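Local coordinates for Per a 4 allergen (Periplaneta americana, PDB 3EBW), which is a major cockroach allergen bound by IgE, whose lipocalin-like beta barrel probably encloses a pocket for small, largely apolar ligands, at residues A[22-25]-A[26-29]; A[99-102]-A[103-106]. All blocks are in the same frame, centred on the assembly; numbering follows the deposited sequence.

Interaction 1 comes first along the chain, on strand 20-27 and the turn after it; interaction 2 follows at the hairpin between strands 93-100 and 106-112. They lie about 13 Å apart, centre to centre, and both reach the same curled antiparallel sheet. The link between them is W22, the tryptophan of the lipocalin G-x-W motif, whose CZ3 packs 3.4 Å from CB of S106 and whose CH2 lies against the backbone of 102-103. G-x-W and T-D-Y thus meet through W22, as at the closed end of lipocalin barrels. The first strand therefore joins a buried polar cluster in interaction 1 to the hairpin that carries the T-D-Y signature in interaction 2.

Interaction 1. Residues A[22-25]-A[26-29]; sequences WYEL and FRTP
With chi1 at 179° and an extended chain beyond CG, E24 reaches forward along its own strand, while R27 (chi1 70°) sets CG between backbone N and carbonyl carbon and then bends at chi3 (98°). The two side chains cross at about a right angle. E24 OE1 lies 3.5 Å from R27 NE in a salt bridge, approaching the guanidinium obliquely; the exact place of this oxygen is uncertain. That a glutamate and an arginine three residues apart can meet like this follows from the classic beta bulge at L25 and F26, which both face I123 on strand 119-125 of the lipocalin barrel. The extra residue breaks the usual up-and-down order of the strand. At the bulge itself, CD1 of F26 packs 3.5 Å from CB of L25, and one face of the phenyl ring sits over the L25 carbonyl oxygen. The strongest polar partner of R27 lies outside 22-29: NH2 hydrogen-bonds to the backbone O of F36, and NH1 forms a salt bridge with E153. E40 lies close to E24 OE2, which may raise the pKa of E24, although R27 would offset this. A bound polyether, probably from the crystallisation liquor, approaches the E24 side chain to about 3 Å between nearest atoms.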
ATOM      1  N   TRP A  22      19.821  -9.883  -4.129  1.00 64.84           N
ATOM      2  CA  TRP A  22      19.282  -8.683  -3.532  1.00 65.85           C
ATOM      3  C   TRP A  22      17.965  -8.961  -2.806  1.00 65.94           C
ATOM      4  O   TRP A  22      16.995  -9.419  -3.407  1.00 63.99           O
ATOM      5  CB  TRP A  22      19.061  -7.620  -4.602  1.00 47.01           C
ATOM      6  CG  TRP A  22      20.299  -7.096  -5.220  1.00 50.43           C
ATOM      7  CD1 TRP A  22      20.914  -7.562  -6.347  1.00 52.36           C
ATOM      8  CD2 TRP A  22      21.110  -6.013  -4.739  1.00 52.12           C
ATOM      9  NE1 TRP A  22      22.055  -6.836  -6.598  1.00 52.81           N
ATOM     10  CE2 TRP A  22      22.200  -5.881  -5.629  1.00 51.65           C
ATOM     11  CE3 TRP A  22      21.021  -5.139  -3.643  1.00 51.93           C
ATOM     12  CZ2 TRP A  22      23.196  -4.923  -5.456  1.00 52.54           C
ATOM     13  CZ3 TRP A  22      22.019  -4.180  -3.470  1.00 53.63           C
ATOM     14  CH2 TRP A  22      23.090  -4.082  -4.375  1.00 52.43           C
ATOM     15  N   TYR A  23      17.938  -8.700  -1.506  1.00 55.52           N
ATOM     16  CA  TYR A  23      16.716  -8.897  -0.736  1.00 55.92           C
ATOM     17  C   TYR A  23      15.848  -7.637  -0.821  1.00 53.02           C
ATOM     18  O   TYR A  23      16.342  -6.512  -0.707  1.00 50.51           O
ATOM     19  CB  TYR A  23      17.038  -9.209   0.736  1.00 63.59           C
ATOM     20  CG  TYR A  23      17.790 -10.508   0.936  1.00 67.29           C
ATOM     21  CD1 TYR A  23      17.233 -11.730   0.572  1.00 67.75           C
ATOM     22  CD2 TYR A  23      19.088 -10.506   1.440  1.00 69.21           C
ATOM     23  CE1 TYR A  23      17.963 -12.908   0.703  1.00 69.29           C
ATOM     24  CE2 TYR A  23      19.819 -11.681   1.571  1.00 68.89           C
ATOM     25  CZ  TYR A  23      19.257 -12.862   1.201  1.00 69.18           C
ATOM     26  OH  TYR A  23      20.014 -13.994   1.313  1.00 71.09           O
ATOM     27  N   GLU A  24      14.556  -7.830  -1.040  1.00 39.02           N
ATOM     28  CA  GLU A  24      13.643  -6.698  -1.129  1.00 38.65           C
ATOM     29  C   GLU A  24      13.261  -6.281   0.293  1.00 37.44           C
ATOM     30  O   GLU A  24      12.511  -6.974   0.956  1.00 36.03           O
ATOM     31  CB  GLU A  24      12.408  -7.092  -1.939  1.00 45.21           C
ATOM     32  CG  GLU A  24      11.375  -6.006  -2.073  1.00 45.35           C
ATOM     33  CD  GLU A  24      10.414  -6.273  -3.219  1.00 47.63           C
ATOM     34  OE1 GLU A  24       9.345  -5.633  -3.265  1.00 46.69           O
ATOM     35  OE2 GLU A  24      10.731  -7.125  -4.084  1.00 47.91           O
ATOM     36  N   LEU A  25      13.794  -5.161   0.765  1.00 63.69           N
ATOM     37  CA  LEU A  25      13.508  -4.727   2.123  1.00 64.71           C
ATOM     38  C   LEU A  25      12.330  -3.785   2.300  1.00 66.39           C
ATOM     39  O   LEU A  25      11.700  -3.782   3.353  1.00 66.94           O
ATOM     40  CB  LEU A  25      14.757  -4.131   2.739  1.00 37.40           C
ATOM     41  CG  LEU A  25      15.931  -5.107   2.689  1.00 36.93           C
ATOM     42  CD1 LEU A  25      17.095  -4.561   3.546  1.00 35.42           C
ATOM     43  CD2 LEU A  25      15.474  -6.494   3.152  1.00 35.71           C
ATOM     44  N   PHE A  26      12.043  -2.968   1.292  1.00 55.06           N
ATOM     45  CA  PHE A  26      10.894  -2.076   1.341  1.00 54.70           C
ATOM     46  C   PHE A  26      10.347  -2.045  -0.065  1.00 54.89           C
ATOM     47  O   PHE A  26      11.077  -2.328  -1.007  1.00 55.82           O
ATOM     48  CB  PHE A  26      11.296  -0.673   1.760  1.00 58.14           C
ATOM     49  CG  PHE A  26      11.954  -0.617   3.082  1.00 59.72           C
ATOM     50  CD1 PHE A  26      13.250  -1.062   3.236  1.00 60.93           C
ATOM     51  CD2 PHE A  26      11.279  -0.128   4.183  1.00 61.03           C
ATOM     52  CE1 PHE A  26      13.870  -1.017   4.478  1.00 62.31           C
ATOM     53  CE2 PHE A  26      11.884  -0.078   5.423  1.00 59.99           C
ATOM     54  CZ  PHE A  26      13.177  -0.522   5.578  1.00 61.01           C
ATOM     55  N   ARG A  27       9.074  -1.709  -0.212  1.00 53.53           N
ATOM     56  CA  ARG A  27       8.463  -1.656  -1.529  1.00 53.20           C
ATOM     57  C   ARG A  27       7.231  -0.778  -1.490  1.00 53.82           C
ATOM     58  O   ARG A  27       6.618  -0.607  -0.438  1.00 54.44           O
ATOM     59  CB  ARG A  27       8.023  -3.049  -1.979  1.00 53.47           C
ATOM     60  CG  ARG A  27       6.836  -3.575  -1.174  1.00 54.31           C
ATOM     61  CD  ARG A  27       6.145  -4.767  -1.800  1.00 57.59           C
ATOM     62  NE  ARG A  27       6.587  -6.033  -1.217  1.00 59.98           N
ATOM     63  CZ  ARG A  27       5.770  -6.957  -0.713  1.00 61.18           C
ATOM     64  NH1 ARG A  27       4.456  -6.771  -0.710  1.00 62.07           N
ATOM     65  NH2 ARG A  27       6.272  -8.070  -0.204  1.00 61.74           N
ATOM     66  N   THR A  28       6.870  -0.221  -2.636  1.00 47.10           N
ATOM     67  CA  THR A  28       5.668   0.577  -2.732  1.00 48.81           C
ATOM     68  C   THR A  28       4.582  -0.477  -2.620  1.00 48.71           C
ATOM     69  O   THR A  28       4.613  -1.469  -3.348  1.00 52.59           O
ATOM     70  CB  THR A  28       5.546   1.251  -4.115  1.00 53.53           C
ATOM     71  OG1 THR A  28       6.392   2.402  -4.163  1.00 53.33           O
ATOM     72  CG2 THR A  28       4.097   1.647  -4.407  1.00 52.85           C
ATOM     73  N   PRO A  29       3.624  -0.297  -1.699  1.00 47.81           N
ATOM     74  CA  PRO A  29       2.510  -1.228  -1.480  1.00 48.69           C
ATOM     75  C   PRO A  29       1.744  -1.387  -2.779  1.00 45.95           C
ATOM     76  O   PRO A  29       1.533  -0.409  -3.472  1.00 48.59           O
ATOM     77  CB  PRO A  29       1.660  -0.509  -0.441  1.00 65.24           C
ATOM     78  CG  PRO A  29       2.632   0.337   0.285  1.00 65.38           C
ATOM     79  CD  PRO A  29       3.519   0.862  -0.804  1.00 66.00           C
TER

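Interaction 2. Residues A[99-102]-A[103-106]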
ATOM      1  N   GLY A  99      18.961   4.278  -8.078  1.00 55.05           N
ATOM      2  CA  GLY A  99      20.172   4.489  -7.313  1.00 56.62           C
ATOM      3  C   GLY A  99      20.741   3.250  -6.646  1.00 59.34           C
ATOM      4  O   GLY A  99      20.021   2.492  -6.000  1.00 60.39           O
ATOM      5  N   THR A 100      22.043   3.036  -6.788  1.00 55.16           N
ATOM      6  CA  THR A 100      22.665   1.884  -6.159  1.00 56.34           C
ATOM      7  C   THR A 100      24.190   1.987  -5.991  1.00 57.47           C
ATOM      8  O   THR A 100      24.858   2.748  -6.684  1.00 58.28           O
ATOM      9  CB  THR A 100      22.356   0.615  -6.935  1.00 59.24           C
ATOM     10  OG1 THR A 100      22.929  -0.493  -6.238  1.00 59.89           O
ATOM     11  CG2 THR A 100      22.953   0.682  -8.347  1.00 59.76           C
ATOM     12  N   ASP A 101      24.734   1.218  -5.058  1.00 64.55           N
ATOM     13  CA  ASP A 101      26.166   1.209  -4.839  1.00 66.02           C
ATOM     14  C   ASP A 101      26.650  -0.211  -5.100  1.00 65.30           C
ATOM     15  O   ASP A 101      27.759  -0.588  -4.730  1.00 65.72           O
ATOM     16  CB  ASP A 101      26.499   1.633  -3.409  1.00 78.80           C
ATOM     17  CG  ASP A 101      26.170   0.566  -2.383  1.00 81.27           C
ATOM     18  OD1 ASP A 101      26.476   0.799  -1.198  1.00 82.68           O
ATOM     19  OD2 ASP A 101      25.617  -0.496  -2.742  1.00 81.44           O
ATOM     20  N   TYR A 102      25.786  -0.987  -5.744  1.00 52.72           N
ATOM     21  CA  TYR A 102      26.047  -2.372  -6.093  1.00 53.51           C
ATOM     22  C   TYR A 102      26.434  -3.277  -4.952  1.00 55.48           C
ATOM     23  O   TYR A 102      26.800  -4.421  -5.205  1.00 56.62           O
ATOM     24  CB  TYR A 102      27.120  -2.508  -7.181  1.00 56.07           C
ATOM     25  CG  TYR A 102      26.818  -1.770  -8.459  1.00 53.65           C
ATOM     26  CD1 TYR A 102      27.179  -0.435  -8.606  1.00 52.87           C
ATOM     27  CD2 TYR A 102      26.155  -2.389  -9.510  1.00 51.58           C
ATOM     28  CE1 TYR A 102      26.890   0.266  -9.763  1.00 51.81           C
ATOM     29  CE2 TYR A 102      25.863  -1.691 -10.674  1.00 51.79           C
ATOM     30  CZ  TYR A 102      26.233  -0.361 -10.785  1.00 50.83           C
ATOM     31  OH  TYR A 102      25.903   0.378 -11.880  1.00 51.20           O
ATOM     32  N   GLN A 103      26.375  -2.806  -3.710  1.00 94.92           N
ATOM     33  CA  GLN A 103      26.712  -3.693  -2.602  1.00 97.91           C
ATOM     34  C   GLN A 103      26.335  -3.239  -1.202  1.00 98.58           C
ATOM     35  O   GLN A 103      27.165  -3.254  -0.305  1.00100.09           O
ATOM     36  CB  GLN A 103      28.201  -4.071  -2.660  1.00119.44           C
ATOM     37  CG  GLN A 103      28.416  -5.455  -3.299  1.00123.93           C
ATOM     38  CD  GLN A 103      29.864  -5.793  -3.593  1.00125.45           C
ATOM     39  OE1 GLN A 103      30.699  -5.846  -2.691  1.00126.01           O
ATOM     40  NE2 GLN A 103      30.166  -6.035  -4.865  1.00125.76           N
ATOM     41  N   THR A 104      25.072  -2.861  -1.020  1.00 83.44           N
ATOM     42  CA  THR A 104      24.556  -2.416   0.274  1.00 81.64           C
ATOM     43  C   THR A 104      23.092  -1.981   0.169  1.00 81.57           C
ATOM     44  O   THR A 104      22.269  -2.363   0.994  1.00 82.48           O
ATOM     45  CB  THR A 104      25.382  -1.243   0.860  1.00 72.34           C
ATOM     46  OG1 THR A 104      25.419  -1.377   2.278  1.00 75.16           O
ATOM     47  CG2 THR A 104      24.749   0.097   0.565  1.00 73.38           C
ATOM     48  N   TYR A 105      22.785  -1.176  -0.847  1.00 69.03           N
ATOM     49  CA  TYR A 105      21.435  -0.689  -1.094  1.00 65.61           C
ATOM     50  C   TYR A 105      21.211  -0.667  -2.606  1.00 62.28           C
ATOM     51  O   TYR A 105      22.164  -0.617  -3.373  1.00 61.99           O
ATOM     52  CB  TYR A 105      21.258   0.710  -0.523  1.00 75.12           C
ATOM     53  CG  TYR A 105      21.887   1.801  -1.345  1.00 79.23           C
ATOM     54  CD1 TYR A 105      23.264   2.001  -1.342  1.00 80.81           C
ATOM     55  CD2 TYR A 105      21.099   2.645  -2.121  1.00 80.75           C
ATOM     56  CE1 TYR A 105      23.845   3.018  -2.088  1.00 83.79           C
ATOM     57  CE2 TYR A 105      21.664   3.664  -2.874  1.00 83.67           C
ATOM     58  CZ  TYR A 105      23.041   3.849  -2.856  1.00 85.06           C
ATOM     59  OH  TYR A 105      23.601   4.858  -3.614  1.00 87.91           O
ATOM     60  N   SER A 106      19.957  -0.697  -3.036  1.00 49.11           N
ATOM     61  CA  SER A 106      19.647  -0.711  -4.450  1.00 44.15           C
ATOM     62  C   SER A 106      18.235  -0.259  -4.710  1.00 42.69           C
ATOM     63  O   SER A 106      17.321  -1.067  -4.583  1.00 44.83           O
ATOM     64  CB  SER A 106      19.782  -2.132  -4.991  1.00 41.79           C
ATOM     65  OG  SER A 106      18.891  -2.339  -6.082  1.00 36.00           O
TER
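Q103 and D101 meet at the tip of a beta hairpin, where the Q103 backbone N donates to OD2 of D101 over 2.6 Å in a nearly straight bond (161°). The nitrogen comes from above the carboxylate plane, and the link closes an Asx turn. T104 comes next, its side chain crossing that of D101 at about a right angle; the model is too tight here for the detail to be trusted. T104 also touches T134 of helix 132-142, and its carbonyl oxygen bonds to S125 OG. Y105 carries the centre of the contact. Its backbone N makes a weak 3.5 Å bond to the same OD2 of D101, while a chi1 of 77° folds the ring back over strand 93-100. There T100 CA lies over a ring face, 4.2 Å from the centroid, in a CH-pi contact, and D101 CB touches CE1 obliquely at 3.3 Å. Y105 O accepts from T100 OG1 at 3.0 Å, on a lone pair in the carbonyl plane. That hydroxyl also receives the Y102 N at 2.9 Å, forming an ST turn. Last comes S106, an antiparallel non-hydrogen-bonded partner of T100 (CA to CA 4.3 Å), whose OG is hydrogen-bonded to Y18 OH. T100, D101 and Y102 form the T-D-Y signature of lipocalins, and Y102 leads outward from the turn to bond through OH with the backbone N of D14. The chemistry implies a division of labour: the T100 hydroxyl, donor and acceptor at once, ties the turn to the returning chain, while the D101 carboxylate holds the Q103 N-H firmly and that of Y105 weakly, probably helping to fix the reversal.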